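Local coordinates for protein Gp26 (Listeria phage P40, PDB 4JZ5) that probably cleaves the glycan strands of Listeria peptidoglycan as the catalytic domain of a family 25 glycosyl hydrolase phage endolysin, at residues 133-136 with 137-141. Sequence-based numbering, arbitrary orientation.
Sequences QRFI and DHVKG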
loop_
_atom_site.group_PDB
_atom_site.type_symbol
_atom_site.label_atom_id
_atom_site.label_comp_id
_atom_site.label_asym_id
_atom_site.label_seq_id
_atom_site.Cartn_x
_atom_site.Cartn_y
_atom_site.Cartn_z
ATOM N N GLN A 133 3.019 15.098 -4.114
ATOM C CA GLN A 133 2.217 15.366 -5.299
ATOM C C GLN A 133 2.998 15.085 -6.586
ATOM O O GLN A 133 2.449 14.495 -7.525
ATOM C CB GLN A 133 1.702 16.807 -5.312
ATOM C CG GLN A 133 0.600 16.999 -6.341
ATOM C CD GLN A 133 -0.648 16.279 -5.921
ATOM O OE1 GLN A 133 -1.229 16.618 -4.890
ATOM N NE2 GLN A 133 -1.016 15.224 -6.628
ATOM N N ARG A 134 4.256 15.516 -6.635
ATOM C CA ARG A 134 5.091 15.244 -7.800
ATOM C C ARG A 134 5.213 13.747 -8.045
ATOM O O ARG A 134 5.128 13.297 -9.197
ATOM C CB ARG A 134 6.471 15.879 -7.651
ATOM C CG ARG A 134 6.442 17.401 -7.615
ATOM C CD ARG A 134 7.849 17.957 -7.422
ATOM N NE ARG A 134 8.683 17.698 -8.590
ATOM C CZ ARG A 134 9.871 17.108 -8.587
ATOM N NH1 ARG A 134 10.447 16.698 -7.470
ATOM N NH2 ARG A 134 10.488 16.930 -9.747
ATOM N N PHE A 135 5.429 12.981 -6.986
ATOM C CA PHE A 135 5.526 11.532 -7.107
ATOM C C PHE A 135 4.243 10.931 -7.676
ATOM O O PHE A 135 4.278 10.165 -8.637
ATOM C CB PHE A 135 5.840 10.948 -5.723
ATOM C CG PHE A 135 5.939 9.439 -5.689
ATOM C CD1 PHE A 135 4.805 8.646 -5.692
ATOM C CD2 PHE A 135 7.182 8.819 -5.632
ATOM C CE1 PHE A 135 4.903 7.265 -5.662
ATOM C CE2 PHE A 135 7.287 7.435 -5.592
ATOM C CZ PHE A 135 6.140 6.663 -5.611
ATOM N N ILE A 136 3.122 11.271 -7.066
ATOM C CA ILE A 136 1.830 10.711 -7.441
ATOM C C ILE A 136 1.452 11.111 -8.867
ATOM O O ILE A 136 1.026 10.259 -9.653
ATOM C CB ILE A 136 0.774 11.130 -6.407
ATOM C CG1 ILE A 136 1.046 10.395 -5.082
ATOM C CG2 ILE A 136 -0.645 10.891 -6.925
ATOM C CD1 ILE A 136 0.259 10.928 -3.916
ATOM N N ASP A 137 1.632 12.381 -9.211
ATOM C CA ASP A 137 1.345 12.826 -10.559
ATOM C C ASP A 137 2.170 12.034 -11.561
ATOM O O ASP A 137 1.680 11.678 -12.641
ATOM C CB ASP A 137 1.713 14.293 -10.739
ATOM C CG ASP A 137 0.813 15.264 -9.976
ATOM O OD1 ASP A 137 -0.221 14.859 -9.430
ATOM O OD2 ASP A 137 1.165 16.467 -9.957
ATOM N N HIS A 138 3.442 11.800 -11.260
ATOM C CA HIS A 138 4.286 11.084 -12.197
ATOM C C HIS A 138 3.802 9.657 -12.409
ATOM O O HIS A 138 3.686 9.186 -13.542
ATOM C CB HIS A 138 5.744 11.110 -11.742
ATOM C CG HIS A 138 6.684 10.611 -12.781
ATOM N ND1 HIS A 138 7.011 11.363 -13.886
ATOM C CD2 HIS A 138 7.347 9.439 -12.911
ATOM C CE1 HIS A 138 7.838 10.674 -14.652
ATOM N NE2 HIS A 138 8.061 9.507 -14.082
ATOM N N VAL A 139 3.519 8.958 -11.317
ATOM C CA VAL A 139 3.091 7.574 -11.436
ATOM C C VAL A 139 1.754 7.472 -12.190
ATOM O O VAL A 139 1.593 6.622 -13.067
ATOM C CB VAL A 139 2.994 6.906 -10.059
ATOM C CG1 VAL A 139 2.462 5.489 -10.188
ATOM C CG2 VAL A 139 4.344 6.914 -9.365
ATOM N N LYS A 140 0.803 8.329 -11.847
ATOM C CA LYS A 140 -0.490 8.337 -12.544
ATOM C C LYS A 140 -0.285 8.620 -14.028
ATOM O O LYS A 140 -0.884 7.953 -14.885
ATOM C CB LYS A 140 -1.435 9.379 -11.936
ATOM C CG LYS A 140 -1.989 8.966 -10.577
ATOM C CD LYS A 140 -2.805 10.060 -9.911
ATOM C CE LYS A 140 -4.040 10.494 -10.695
ATOM N NZ LYS A 140 -5.026 9.391 -10.876
ATOM N N GLY A 141 0.552 9.598 -14.345
ATOM C CA GLY A 141 0.770 9.971 -15.727
ATOM C C GLY A 141 1.476 8.916 -16.551
ATOM O O GLY A 141 1.291 8.869 -17.767
#
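Q133 and D137 meet one helical turn apart because CG of Q133 stands trans to its backbone N (chi1 -166°) and the chain then bends at chi2 (69°), while CG of D137 lies beside its own N. The bend carries NE2 of Q133 to OD1 of D137, 2.9 Å away, in a hydrogen bond that reaches the oxygen from above the carboxylate plane rather than within it. In addition, D137 N donates to Q133 O at 2.8 Å, so backbone and side chain both tie this i to i+4 pair. On the inward face of helix 128-143, CG2 of V139 comes obliquely and off-centre to the F135 ring, a CH-pi contact 4.2 Å from its centroid; L116 and L114 of strand 114-117 cover these two residues. CG2 of I136 lies 3.8 Å from CD of K140, before NZ of K140 leaves for a salt bridge with D167. Helix 128-143 connects parallel strands 114-117 and 147-152 in a beta-alpha-beta unit of the family 25 barrel. With OE1 of Q133 accepting from K165 N, both polar atoms of its amide are engaged, which should set its rotation; the N-H donated to D137 would probably help stabilise the carboxylate's charge.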